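Local coordinates for protein Lpg2148(MvcA) (Legionella pneumophila subsp. pneumophila str. Philadelphia 1, PDB 6K11) that probably acts as a Legionella effector of the ubiquitin deamidase type that removes ubiquitin from the host enzyme UBE2N and so regulates its activity, at residues L172-K177 against V215-E220; N151-L156 against L160-K165; A190-C195 against F209-I214; L285-K290 against T294-D299. One frame throughout, in Å; residues are numbered along the deposited sequence.

How the contacts relate
From the N terminus, contact 2 comes first, closing a short loop between strands 152-155 and 160-163. Contact 1 then closes a loop of 37 residues, from the loop just after strand 169-171 to the last turns of helix 206-220. Contact 3 is nested inside that loop and ties edge strand 192-193 to an earlier part of the same helix. These three touch one another within the MvcA insertion domain: Phe218 and Leu172 of contact 1 pack on Phe162, and Ile214 of contact 3 on Leu155 and Leu160. Contact 4 follows in series, its centre about 30 Å or more from the others, and joins two consecutive helices beside a different sheet.

Contact 1: L172-K177 against V215-E220; sequences LGPGKK and VDIFNE
The CA atoms of Leu172 and Phe218 lie 6.8 Å apart, the nearest backbone approach between the loop at 172-175 and the last turns of helix 206-220. Beyond it the loop leads through Gly175, at the N-cap position, into helix 176-185. Three apolar side-chain pairs carry the contact. Both methyls of Leu172 address one corner of the Phe218 ring: CD1 of Leu172 lies at the ring edge, near its plane, 3.7 Å from Phe218 CD1, and CD2 of Leu172 is 4.1 Å from that same carbon. Ile217 meets the loop with two branches. CG2 of Ile217, anti to the backbone N, lies 3.7 Å from the carbonyl O of Leu172 and 4.3 Å from Leu172 CB, while CG1 of Ile217, beside that N (chi1 -74°), carries Ile217 CD1 to 3.9 Å from Pro174 CG. Gly173, between Leu172 and Pro174, has a phi of 124°, a turn tolerated by few residues other than glycine. No hydrogen bond spans the segments, but Gln221 NE2 bonds to the carbonyls of both Leu172 and Ile217, linking loop and helix. The Phe218 ring also meets Phe162 edge-to-face, through CE1, next to the CD1 that touches Leu172, and lies nearly parallel to Phe225. The arrangement is that of a helix laid across a small beta sheet, here beside the loop that follows edge strand 169-171, in the MvcA insertion domain.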
loop_
_atom_site.group_PDB
_atom_site.type_symbol
_atom_site.label_atom_id
_atom_site.label_comp_id
_atom_site.label_asym_id
_atom_site.label_seq_id
_atom_site.Cartn_x
_atom_site.Cartn_y
_atom_site.Cartn_z
ATOM N N LEU A 172 8.407 -27.603 -4.199
ATOM C CA LEU A 172 9.791 -27.375 -3.803
ATOM C C LEU A 172 10.747 -28.472 -4.290
ATOM O O LEU A 172 11.958 -28.339 -4.084
ATOM C CB LEU A 172 9.889 -27.228 -2.280
ATOM C CG LEU A 172 9.265 -25.955 -1.697
ATOM C CD1 LEU A 172 9.684 -25.770 -0.226
ATOM C CD2 LEU A 172 9.677 -24.733 -2.532
ATOM N N GLY A 173 10.258 -29.520 -4.952
ATOM C CA GLY A 173 11.159 -30.425 -5.643
ATOM C C GLY A 173 11.114 -31.905 -5.296
ATOM O O GLY A 173 11.113 -32.757 -6.191
ATOM N N PRO A 174 11.127 -32.253 -4.005
ATOM C CA PRO A 174 11.221 -33.676 -3.626
ATOM C C PRO A 174 10.069 -34.520 -4.158
ATOM O O PRO A 174 8.921 -34.078 -4.206
ATOM C CB PRO A 174 11.209 -33.630 -2.093
ATOM C CG PRO A 174 11.788 -32.304 -1.754
ATOM C CD PRO A 174 11.256 -31.373 -2.828
ATOM N N GLY A 175 10.381 -35.770 -4.535
ATOM C CA GLY A 175 9.369 -36.681 -5.032
ATOM C C GLY A 175 8.571 -37.325 -3.904
ATOM O O GLY A 175 8.859 -37.145 -2.722
ATOM N N LYS A 176 7.561 -38.117 -4.296
ATOM C CA LYS A 176 6.624 -38.689 -3.320
ATOM C C LYS A 176 7.333 -39.517 -2.247
ATOM O O LYS A 176 7.005 -39.416 -1.056
ATOM C CB LYS A 176 5.581 -39.555 -4.025
ATOM C CG LYS A 176 4.744 -40.409 -3.072
ATOM C CD LYS A 176 3.300 -40.545 -3.564
ATOM C CE LYS A 176 2.560 -41.681 -2.874
ATOM N NZ LYS A 176 2.643 -42.952 -3.652
ATOM N N LYS A 177 8.294 -40.348 -2.644
ATOM C CA LYS A 177 8.996 -41.181 -1.669
ATOM C C LYS A 177 9.676 -40.344 -0.589
ATOM O O LYS A 177 9.614 -40.680 0.602
ATOM C CB LYS A 177 10.022 -42.056 -2.384
ATOM C CG LYS A 177 10.767 -43.026 -1.488
ATOM C CD LYS A 177 11.239 -44.227 -2.306
ATOM C CE LYS A 177 11.949 -45.249 -1.434
ATOM N NZ LYS A 177 12.082 -46.567 -2.136
ATOM N N VAL A 215 14.400 -26.705 5.401
ATOM C CA VAL A 215 14.907 -25.334 5.323
ATOM C C VAL A 215 16.013 -25.225 4.277
ATOM O O VAL A 215 16.066 -24.254 3.503
ATOM C CB VAL A 215 15.389 -24.863 6.711
ATOM C CG1 VAL A 215 16.206 -23.592 6.592
ATOM C CG2 VAL A 215 14.199 -24.637 7.648
ATOM N N ASP A 216 16.925 -26.205 4.244
ATOM C CA ASP A 216 17.996 -26.198 3.247
ATOM C C ASP A 216 17.424 -26.254 1.835
ATOM O O ASP A 216 17.835 -25.483 0.957
ATOM C CB ASP A 216 18.945 -27.384 3.455
ATOM C CG ASP A 216 19.799 -27.261 4.709
ATOM O OD1 ASP A 216 20.012 -26.131 5.199
ATOM O OD2 ASP A 216 20.275 -28.315 5.191
ATOM N N ILE A 217 16.488 -27.183 1.599
ATOM C CA ILE A 217 15.853 -27.332 0.287
ATOM C C ILE A 217 15.253 -25.998 -0.149
ATOM O O ILE A 217 15.439 -25.547 -1.286
ATOM C CB ILE A 217 14.789 -28.445 0.341
ATOM C CG1 ILE A 217 15.443 -29.838 0.390
ATOM C CG2 ILE A 217 13.812 -28.372 -0.831
ATOM C CD1 ILE A 217 14.475 -30.946 0.780
ATOM N N PHE A 218 14.555 -25.335 0.776
ATOM C CA PHE A 218 13.929 -24.044 0.495
ATOM C C PHE A 218 14.967 -22.968 0.207
ATOM O O PHE A 218 14.860 -22.245 -0.790
ATOM C CB PHE A 218 13.047 -23.636 1.673
ATOM C CG PHE A 218 12.199 -22.419 1.412
ATOM C CD1 PHE A 218 11.103 -22.491 0.564
ATOM C CD2 PHE A 218 12.485 -21.215 2.033
ATOM C CE1 PHE A 218 10.316 -21.367 0.338
ATOM C CE2 PHE A 218 11.703 -20.094 1.808
ATOM C CZ PHE A 218 10.617 -20.176 0.966
ATOM N N ASN A 219 15.976 -22.838 1.079
ATOM C CA ASN A 219 16.997 -21.804 0.893
ATOM C C ASN A 219 17.734 -21.963 -0.429
ATOM O O ASN A 219 18.168 -20.964 -1.028
ATOM C CB ASN A 219 18.019 -21.827 2.035
ATOM C CG ASN A 219 17.434 -21.411 3.365
ATOM O OD1 ASN A 219 16.330 -20.880 3.426
ATOM N ND2 ASN A 219 18.180 -21.646 4.446
ATOM N N GLU A 220 17.896 -23.206 -0.890
ATOM C CA GLU A 220 18.648 -23.472 -2.112
ATOM C C GLU A 220 17.987 -22.872 -3.348
ATOM O O GLU A 220 18.676 -22.574 -4.329
ATOM C CB GLU A 220 18.800 -24.984 -2.312
ATOM C CG GLU A 220 19.845 -25.644 -1.436
ATOM C CD GLU A 220 21.165 -25.864 -2.165
ATOM O OE1 GLU A 220 22.175 -25.237 -1.768
ATOM O OE2 GLU A 220 21.187 -26.664 -3.130
#

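Contact 2: N151-L156 against L160-K165; sequences NKIYLL and LYFIDK
An antiparallel beta hairpin brings Tyr154 against Tyr161, and a G1 beta bulge ends its pairing where Asn151 and Lys152 both face Ile163. Tyr154 and Tyr161 form a hydrogen-bonded pair: Tyr154 N gives to Tyr161 O at 2.8 Å, and Tyr161 N returns a bond to Tyr154 O at 2.9 Å, almost straight at the hydrogen (175°). Further along, Ile163 N bonds to Lys152 O at 3.2 Å. At the bulge Asn151 takes up a left-handed backbone conformation, and its N reaches Ile163 O at 2.8 Å in a bent, weak bond. With CG anti to its own N (chi1 -155°), the Asn151 amide runs beside the Phe162 ring, and OD1 of Asn151 meets the ring edge in plane, 3.6 Å from Phe162 CE1; Asn151 ND2 is held by the carbonyl of Asp130. One face of the Phe162 ring carries the backbone N of Asp164, 4.1 Å above its plane. On the side of the sheet that bears Phe162, Ile153 CG2 touches Leu160 CD1 at 3.8 Å, and that methyl also meets Leu155. On the other side Ile163 CD1 packs on Tyr154 CE2 at 3.7 Å, while the Tyr154 hydroxyl bonds to Val149 O. Strand 152-155 runs parallel to its next neighbour, 134-137, and strand 160-163 is flanked by 169-171. Helix 206-220 covers the Ile153, Leu155 and Leu160 side through Phe218 and Ile214.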
loop_
_atom_site.group_PDB
_atom_site.type_symbol
_atom_site.label_atom_id
_atom_site.label_comp_id
_atom_site.label_asym_id
_atom_site.label_seq_id
_atom_site.Cartn_x
_atom_site.Cartn_y
_atom_site.Cartn_z
ATOM N N ASN A 151 1.766 -17.839 2.623
ATOM C CA ASN A 151 3.115 -17.562 3.142
ATOM C C ASN A 151 3.527 -18.576 4.210
ATOM O O ASN A 151 4.057 -18.222 5.269
ATOM C CB ASN A 151 3.261 -16.129 3.660
ATOM C CG ASN A 151 4.716 -15.651 3.629
ATOM O OD1 ASN A 151 5.533 -16.155 2.845
ATOM N ND2 ASN A 151 5.045 -14.676 4.477
ATOM N N LYS A 152 3.299 -19.853 3.905
ATOM C CA LYS A 152 3.741 -20.958 4.740
ATOM C C LYS A 152 4.283 -22.062 3.840
ATOM O O LYS A 152 3.922 -22.155 2.660
ATOM C CB LYS A 152 2.598 -21.517 5.607
ATOM C CG LYS A 152 2.041 -20.535 6.644
ATOM C CD LYS A 152 0.908 -21.175 7.441
ATOM C CE LYS A 152 0.447 -20.271 8.592
ATOM N NZ LYS A 152 -0.648 -20.895 9.403
ATOM N N ILE A 153 5.166 -22.886 4.395
ATOM C CA ILE A 153 5.586 -24.120 3.733
ATOM C C ILE A 153 4.691 -25.248 4.216
ATOM O O ILE A 153 4.404 -25.347 5.413
ATOM C CB ILE A 153 7.068 -24.416 4.015
ATOM C CG1 ILE A 153 7.949 -23.373 3.333
ATOM C CG2 ILE A 153 7.419 -25.838 3.552
ATOM C CD1 ILE A 153 9.405 -23.452 3.723
ATOM N N TYR A 154 4.236 -26.091 3.287
ATOM C CA TYR A 154 3.317 -27.186 3.581
ATOM C C TYR A 154 3.963 -28.519 3.226
ATOM O O TYR A 154 4.410 -28.713 2.091
ATOM C CB TYR A 154 1.999 -27.018 2.815
ATOM C CG TYR A 154 1.156 -25.886 3.369
ATOM C CD1 TYR A 154 0.246 -26.113 4.394
ATOM C CD2 TYR A 154 1.303 -24.586 2.897
ATOM C CE1 TYR A 154 -0.515 -25.073 4.934
ATOM C CE2 TYR A 154 0.548 -23.544 3.423
ATOM C CZ TYR A 154 -0.360 -23.796 4.439
ATOM O OH TYR A 154 -1.105 -22.757 4.965
ATOM N N LEU A 155 3.994 -29.441 4.185
ATOM C CA LEU A 155 4.536 -30.781 3.971
ATOM C C LEU A 155 3.387 -31.781 3.980
ATOM O O LEU A 155 2.733 -31.984 5.009
ATOM C CB LEU A 155 5.579 -31.135 5.030
ATOM C CG LEU A 155 6.041 -32.601 5.037
ATOM C CD1 LEU A 155 6.781 -32.949 3.726
ATOM C CD2 LEU A 155 6.933 -32.850 6.247
ATOM N N LEU A 156 3.151 -32.404 2.834
ATOM C CA LEU A 156 2.151 -33.444 2.665
ATOM C C LEU A 156 2.849 -34.796 2.608
ATOM O O LEU A 156 4.083 -34.876 2.556
ATOM C CB LEU A 156 1.334 -33.217 1.386
ATOM C CG LEU A 156 0.227 -32.165 1.311
ATOM C CD1 LEU A 156 0.683 -30.800 1.793
ATOM C CD2 LEU A 156 -0.278 -32.080 -0.127
ATOM N N LEU A 160 5.906 -31.300 -1.129
ATOM C CA LEU A 160 6.467 -30.247 -0.286
ATOM C C LEU A 160 6.252 -28.949 -1.053
ATOM O O LEU A 160 6.838 -28.762 -2.125
ATOM C CB LEU A 160 7.951 -30.486 0.006
ATOM C CG LEU A 160 8.670 -29.429 0.853
ATOM C CD1 LEU A 160 8.093 -29.401 2.279
ATOM C CD2 LEU A 160 10.156 -29.692 0.892
ATOM N N TYR A 161 5.408 -28.066 -0.512
ATOM C CA TYR A 161 4.959 -26.863 -1.197
ATOM C C TYR A 161 5.346 -25.611 -0.421
ATOM O O TYR A 161 5.494 -25.633 0.813
ATOM C CB TYR A 161 3.426 -26.845 -1.351
ATOM C CG TYR A 161 2.823 -27.733 -2.416
ATOM C CD1 TYR A 161 3.225 -27.642 -3.753
ATOM C CD2 TYR A 161 1.792 -28.612 -2.098
ATOM C CE1 TYR A 161 2.645 -28.432 -4.724
ATOM C CE2 TYR A 161 1.212 -29.402 -3.056
ATOM C CZ TYR A 161 1.636 -29.309 -4.365
ATOM O OH TYR A 161 1.050 -30.102 -5.317
ATOM N N PHE A 162 5.481 -24.507 -1.156
ATOM C CA PHE A 162 5.478 -23.172 -0.581
ATOM C C PHE A 162 4.338 -22.429 -1.256
ATOM O O PHE A 162 4.243 -22.433 -2.489
ATOM C CB PHE A 162 6.824 -22.454 -0.790
ATOM C CG PHE A 162 6.791 -20.974 -0.491
ATOM C CD1 PHE A 162 6.311 -20.504 0.730
ATOM C CD2 PHE A 162 7.262 -20.062 -1.420
ATOM C CE1 PHE A 162 6.284 -19.133 1.013
ATOM C CE2 PHE A 162 7.247 -18.687 -1.155
ATOM C CZ PHE A 162 6.753 -18.218 0.065
ATOM N N ILE A 163 3.432 -21.867 -0.450
ATOM C CA ILE A 163 2.389 -20.969 -0.939
ATOM C C ILE A 163 2.835 -19.555 -0.617
ATOM O O ILE A 163 3.035 -19.230 0.560
ATOM C CB ILE A 163 1.028 -21.260 -0.289
ATOM C CG1 ILE A 163 0.563 -22.672 -0.602
ATOM C CG2 ILE A 163 -0.009 -20.208 -0.740
ATOM C CD1 ILE A 163 -0.787 -23.008 -0.000
ATOM N N ASP A 164 3.003 -18.711 -1.641
ATOM C CA ASP A 164 3.556 -17.394 -1.394
ATOM C C ASP A 164 2.456 -16.391 -1.017
ATOM O O ASP A 164 1.282 -16.740 -0.859
ATOM C CB ASP A 164 4.397 -16.930 -2.589
ATOM C CG ASP A 164 3.573 -16.422 -3.780
ATOM O OD1 ASP A 164 2.328 -16.586 -3.841
ATOM O OD2 ASP A 164 4.219 -15.885 -4.709
ATOM N N LYS A 165 2.870 -15.127 -0.849
ATOM C CA LYS A 165 1.976 -14.053 -0.408
ATOM C C LYS A 165 0.742 -13.930 -1.301
ATOM O O LYS A 165 -0.355 -13.639 -0.812
ATOM C CB LYS A 165 2.746 -12.722 -0.362
ATOM C CG LYS A 165 3.041 -12.126 -1.734
ATOM C CD LYS A 165 4.164 -11.093 -1.735
ATOM C CE LYS A 165 4.801 -11.028 -3.121
ATOM N NZ LYS A 165 5.353 -9.705 -3.480
#

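Contact 3: A190-C195 against F209-I214; sequences AEYSLC and FAISEI
Tyr192 and Ile211 join the short edge strand 192-193 to helix 206-220, which packs across the mixed sheet of the MvcA insertion domain. The side-chain contact is apolar and centres on one methyl. Ile211 CD1 lies 3.8 Å from Tyr192 CD2 and 4.1 Å from Tyr192 CB, so the methyl comes in obliquely near CB, CG and CD2 of the tyrosine, and the two side chains cross at about a right angle. With CG beside its backbone N (chi1 -64°), Tyr192 turns its ring toward Glu207 of the helix and Ile186 of a loop. Its hydroxyl is bonded to the backbone N of Ser189. The second branch of Ile211 touches backbone: CG2 of Ile211 is 3.9 Å from the carbonyl O of Ser193. No hydrogen bond crosses between the two segments. Polar links lead elsewhere: the backbone of Tyr192 bonds to Leu135, fixing the strand to 134-137, and the backbone of Leu194 bonds to Ile133. An ST turn closes the end of the strand: Ser193 OG accepts from Cys195 N at 3.2 Å, with an angle of 163° at the hydrogen.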
loop_
_atom_site.group_PDB
_atom_site.type_symbol
_atom_site.label_atom_id
_atom_site.label_comp_id
_atom_site.label_asym_id
_atom_site.label_seq_id
_atom_site.Cartn_x
_atom_site.Cartn_y
_atom_site.Cartn_z
ATOM N N ALA A 190 1.097 -28.640 15.663
ATOM C CA ALA A 190 0.294 -27.958 14.652
ATOM C C ALA A 190 1.174 -27.308 13.590
ATOM O O ALA A 190 0.885 -27.399 12.392
ATOM C CB ALA A 190 -0.605 -26.913 15.314
ATOM N N GLU A 191 2.237 -26.636 14.016
ATOM C CA GLU A 191 3.157 -25.947 13.128
ATOM C C GLU A 191 4.557 -26.064 13.703
ATOM O O GLU A 191 4.739 -26.311 14.897
ATOM C CB GLU A 191 2.799 -24.469 12.966
ATOM C CG GLU A 191 1.346 -24.203 12.634
ATOM C CD GLU A 191 1.113 -22.775 12.180
ATOM O OE1 GLU A 191 0.409 -22.596 11.163
ATOM O OE2 GLU A 191 1.638 -21.843 12.840
ATOM N N TYR A 192 5.548 -25.859 12.844
ATOM C CA TYR A 192 6.943 -25.886 13.250
ATOM C C TYR A 192 7.651 -24.650 12.723
ATOM O O TYR A 192 7.423 -24.228 11.584
ATOM C CB TYR A 192 7.639 -27.156 12.751
ATOM C CG TYR A 192 7.069 -28.421 13.359
ATOM C CD1 TYR A 192 5.932 -29.021 12.827
ATOM C CD2 TYR A 192 7.657 -29.001 14.483
ATOM C CE1 TYR A 192 5.397 -30.181 13.390
ATOM C CE2 TYR A 192 7.132 -30.161 15.049
ATOM C CZ TYR A 192 6.003 -30.738 14.497
ATOM O OH TYR A 192 5.482 -31.880 15.058
ATOM N N SER A 193 8.499 -24.069 13.564
ATOM C CA SER A 193 9.230 -22.873 13.172
ATOM C C SER A 193 10.338 -23.216 12.185
ATOM O O SER A 193 10.993 -24.257 12.297
ATOM C CB SER A 193 9.827 -22.188 14.405
ATOM O OG SER A 193 10.487 -20.981 14.042
ATOM N N LEU A 194 10.545 -22.333 11.209
ATOM C CA LEU A 194 11.653 -22.445 10.274
ATOM C C LEU A 194 12.859 -21.621 10.705
ATOM O O LEU A 194 13.858 -21.578 9.974
ATOM C CB LEU A 194 11.208 -22.000 8.868
ATOM C CG LEU A 194 9.971 -22.629 8.227
ATOM C CD1 LEU A 194 9.597 -21.861 6.956
ATOM C CD2 LEU A 194 10.222 -24.093 7.896
ATOM N N CYS A 195 12.790 -20.965 11.868
ATOM C CA CYS A 195 13.791 -19.991 12.285
ATOM C C CYS A 195 14.527 -20.357 13.563
ATOM O O CYS A 195 15.471 -19.644 13.928
ATOM C CB CYS A 195 13.144 -18.615 12.501
ATOM S SG CYS A 195 11.846 -18.239 11.335
ATOM N N PHE A 209 16.559 -32.749 12.229
ATOM C CA PHE A 209 17.247 -32.941 10.956
ATOM C C PHE A 209 16.281 -32.880 9.779
ATOM O O PHE A 209 16.663 -32.435 8.692
ATOM C CB PHE A 209 17.995 -34.283 10.939
ATOM C CG PHE A 209 19.323 -34.240 11.641
ATOM C CD1 PHE A 209 20.436 -33.688 11.016
ATOM C CD2 PHE A 209 19.457 -34.734 12.935
ATOM C CE1 PHE A 209 21.662 -33.631 11.659
ATOM C CE2 PHE A 209 20.684 -34.684 13.591
ATOM C CZ PHE A 209 21.788 -34.135 12.951
ATOM N N ALA A 210 15.048 -33.358 9.963
ATOM C CA ALA A 210 14.054 -33.272 8.898
ATOM C C ALA A 210 13.682 -31.819 8.624
ATOM O O ALA A 210 13.697 -31.370 7.472
ATOM C CB ALA A 210 12.817 -34.100 9.261
ATOM N N ILE A 211 13.373 -31.057 9.676
ATOM C CA ILE A 211 13.038 -29.649 9.496
ATOM C C ILE A 211 14.218 -28.912 8.882
ATOM O O ILE A 211 14.062 -28.145 7.929
ATOM C CB ILE A 211 12.607 -29.020 10.836
ATOM C CG1 ILE A 211 11.243 -29.560 11.259
ATOM C CG2 ILE A 211 12.564 -27.504 10.751
ATOM C CD1 ILE A 211 10.995 -29.449 12.756
ATOM N N SER A 212 15.426 -29.152 9.406
ATOM C CA SER A 212 16.603 -28.485 8.858
ATOM C C SER A 212 16.836 -28.847 7.389
ATOM O O SER A 212 17.314 -28.007 6.612
ATOM C CB SER A 212 17.841 -28.823 9.686
ATOM O OG SER A 212 18.957 -28.110 9.178
ATOM N N GLU A 213 16.501 -30.074 6.987
ATOM C CA GLU A 213 16.634 -30.432 5.578
ATOM C C GLU A 213 15.621 -29.677 4.712
ATOM O O GLU A 213 15.956 -29.226 3.611
ATOM C CB GLU A 213 16.487 -31.941 5.387
ATOM C CG GLU A 213 17.100 -32.403 4.069
ATOM C CD GLU A 213 16.803 -33.854 3.716
ATOM O OE1 GLU A 213 16.928 -34.191 2.514
ATOM O OE2 GLU A 213 16.449 -34.650 4.616
ATOM N N ILE A 214 14.382 -29.530 5.195
ATOM C CA ILE A 214 13.380 -28.737 4.482
ATOM C C ILE A 214 13.837 -27.287 4.333
ATOM O O ILE A 214 13.700 -26.687 3.261
ATOM C CB ILE A 214 12.018 -28.836 5.197
ATOM C CG1 ILE A 214 11.442 -30.240 5.008
ATOM C CG2 ILE A 214 11.042 -27.785 4.650
ATOM C CD1 ILE A 214 10.350 -30.610 5.986
#

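Contact 4: L285-K290 against T294-D299; sequences LAVLGK and TKERSD
Val287 lays its CG1 methyl over the carboxylate end of Glu296, 3.3 Å from Glu296 OE2 and 3.6 Å from Glu296 CD. The glutamate reaches it by an extended chain, CG anti to the backbone N (chi1 -179°), and crosses the valine at about a right angle. Its other oxygen, OE1, is bonded to Thr291 OG1 in the loop between the helices, a bond consistent with holding the carboxylate beside Val287. Leu288 makes the second meeting: its CD1 lies 3.5 Å from the carbonyl O of Arg297 and 3.9 Å from Arg297 CG, touching the helix backbone and the aliphatic root of the arginine rather than its guanidinium. That group turns off at a bend (chi3 -71°), giving NH2 to Thr291 O and NH1 to Lys321 O. No hydrogen bond joins the two segments themselves; Thr291 ties the polar ends of Glu296 and Arg297 to the loop. Two consecutive helices are thus joined by a short loop: helix 278-288 ends, the chain leaves helical geometry at Gly289, and helix 294-305 packs back on it. Leu288 also meets Ile300 and Phe305 of helix 294-305, and both Leu288 and Arg297 rest on Leu325 of strand 325-333, part of the antiparallel sheet that includes 120-129 and 228-238.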
loop_
_atom_site.group_PDB
_atom_site.type_symbol
_atom_site.label_atom_id
_atom_site.label_comp_id
_atom_site.label_asym_id
_atom_site.label_seq_id
_atom_site.Cartn_x
_atom_site.Cartn_y
_atom_site.Cartn_z
ATOM N N LEU A 285 15.485 8.313 3.843
ATOM C CA LEU A 285 14.913 7.171 3.129
ATOM C C LEU A 285 15.963 6.093 2.908
ATOM O O LEU A 285 15.695 4.900 3.084
ATOM C CB LEU A 285 14.333 7.608 1.783
ATOM C CG LEU A 285 12.986 8.323 1.772
ATOM C CD1 LEU A 285 12.528 8.567 0.317
ATOM C CD2 LEU A 285 11.949 7.544 2.545
ATOM N N ALA A 286 17.168 6.496 2.502
ATOM C CA ALA A 286 18.242 5.518 2.330
ATOM C C ALA A 286 18.548 4.788 3.638
ATOM O O ALA A 286 18.778 3.573 3.635
ATOM C CB ALA A 286 19.493 6.203 1.777
ATOM N N VAL A 287 18.541 5.503 4.765
ATOM C CA VAL A 287 18.734 4.841 6.055
ATOM C C VAL A 287 17.594 3.872 6.323
ATOM O O VAL A 287 17.809 2.757 6.823
ATOM C CB VAL A 287 18.856 5.871 7.192
ATOM C CG1 VAL A 287 18.925 5.152 8.530
ATOM C CG2 VAL A 287 20.089 6.769 6.999
ATOM N N LEU A 288 16.362 4.286 6.002
ATOM C CA LEU A 288 15.204 3.417 6.198
ATOM C C LEU A 288 15.381 2.091 5.471
ATOM O O LEU A 288 14.964 1.039 5.970
ATOM C CB LEU A 288 13.933 4.123 5.720
ATOM C CG LEU A 288 12.603 3.438 6.031
ATOM C CD1 LEU A 288 12.331 3.436 7.527
ATOM C CD2 LEU A 288 11.480 4.141 5.266
ATOM N N GLY A 289 16.003 2.117 4.297
ATOM C CA GLY A 289 16.152 0.912 3.513
ATOM C C GLY A 289 17.460 0.187 3.719
ATOM O O GLY A 289 17.785 -0.722 2.948
ATOM N N LYS A 290 18.218 0.559 4.743
ATOM C CA LYS A 290 19.571 0.059 4.936
ATOM C C LYS A 290 19.775 -0.381 6.383
ATOM O O LYS A 290 20.498 -1.350 6.645
ATOM C CB LYS A 290 20.574 1.146 4.523
ATOM C CG LYS A 290 21.979 1.021 5.071
ATOM C CD LYS A 290 22.682 2.375 5.015
ATOM C CE LYS A 290 22.445 3.182 6.301
ATOM N NZ LYS A 290 23.357 4.370 6.448
ATOM N N THR A 294 15.813 -2.020 14.670
ATOM C CA THR A 294 14.368 -1.833 14.752
ATOM C C THR A 294 14.011 -0.423 15.206
ATOM O O THR A 294 13.150 0.230 14.611
ATOM C CB THR A 294 13.764 -2.870 15.693
ATOM O OG1 THR A 294 13.932 -4.166 15.115
ATOM C CG2 THR A 294 12.278 -2.598 15.902
ATOM N N LYS A 295 14.667 0.068 16.260
ATOM C CA LYS A 295 14.331 1.394 16.779
ATOM C C LYS A 295 14.543 2.484 15.727
ATOM O O LYS A 295 13.689 3.366 15.550
ATOM C CB LYS A 295 15.149 1.679 18.039
ATOM C CG LYS A 295 14.902 3.061 18.638
ATOM C CD LYS A 295 13.439 3.272 18.993
ATOM C CE LYS A 295 13.271 4.495 19.879
ATOM N NZ LYS A 295 11.907 5.077 19.752
ATOM N N GLU A 296 15.676 2.444 15.016
ATOM C CA GLU A 296 15.966 3.470 14.015
ATOM C C GLU A 296 14.995 3.392 12.839
ATOM O O GLU A 296 14.525 4.427 12.340
ATOM C CB GLU A 296 17.406 3.323 13.527
ATOM C CG GLU A 296 17.850 4.355 12.482
ATOM C CD GLU A 296 19.278 4.107 12.000
ATOM O OE1 GLU A 296 19.695 2.930 11.956
ATOM O OE2 GLU A 296 19.987 5.084 11.679
ATOM N N ARG A 297 14.705 2.174 12.372
ATOM C CA ARG A 297 13.741 1.981 11.291
ATOM C C ARG A 297 12.362 2.499 11.688
ATOM O O ARG A 297 11.714 3.230 10.928
ATOM C CB ARG A 297 13.674 0.496 10.941
ATOM C CG ARG A 297 12.963 0.172 9.659
ATOM C CD ARG A 297 12.792 -1.348 9.505
ATOM N NE ARG A 297 14.056 -2.030 9.222
ATOM C CZ ARG A 297 14.577 -3.011 9.961
ATOM N NH1 ARG A 297 13.949 -3.457 11.048
ATOM N NH2 ARG A 297 15.735 -3.558 9.601
ATOM N N SER A 298 11.906 2.126 12.891
ATOM C CA SER A 298 10.598 2.545 13.379
ATOM C C SER A 298 10.502 4.063 13.492
ATOM O O SER A 298 9.490 4.659 13.096
ATOM C CB SER A 298 10.326 1.883 14.733
ATOM O OG SER A 298 10.306 0.465 14.604
ATOM N N ASP A 299 11.551 4.700 14.032
ATOM C CA ASP A 299 11.564 6.146 14.234
ATOM C C ASP A 299 11.449 6.904 12.915
ATOM O O ASP A 299 10.731 7.912 12.835
ATOM C CB ASP A 299 12.850 6.564 14.951
ATOM C CG ASP A 299 12.819 6.285 16.455
ATOM O OD1 ASP A 299 11.749 5.913 17.003
ATOM O OD2 ASP A 299 13.889 6.444 17.082
#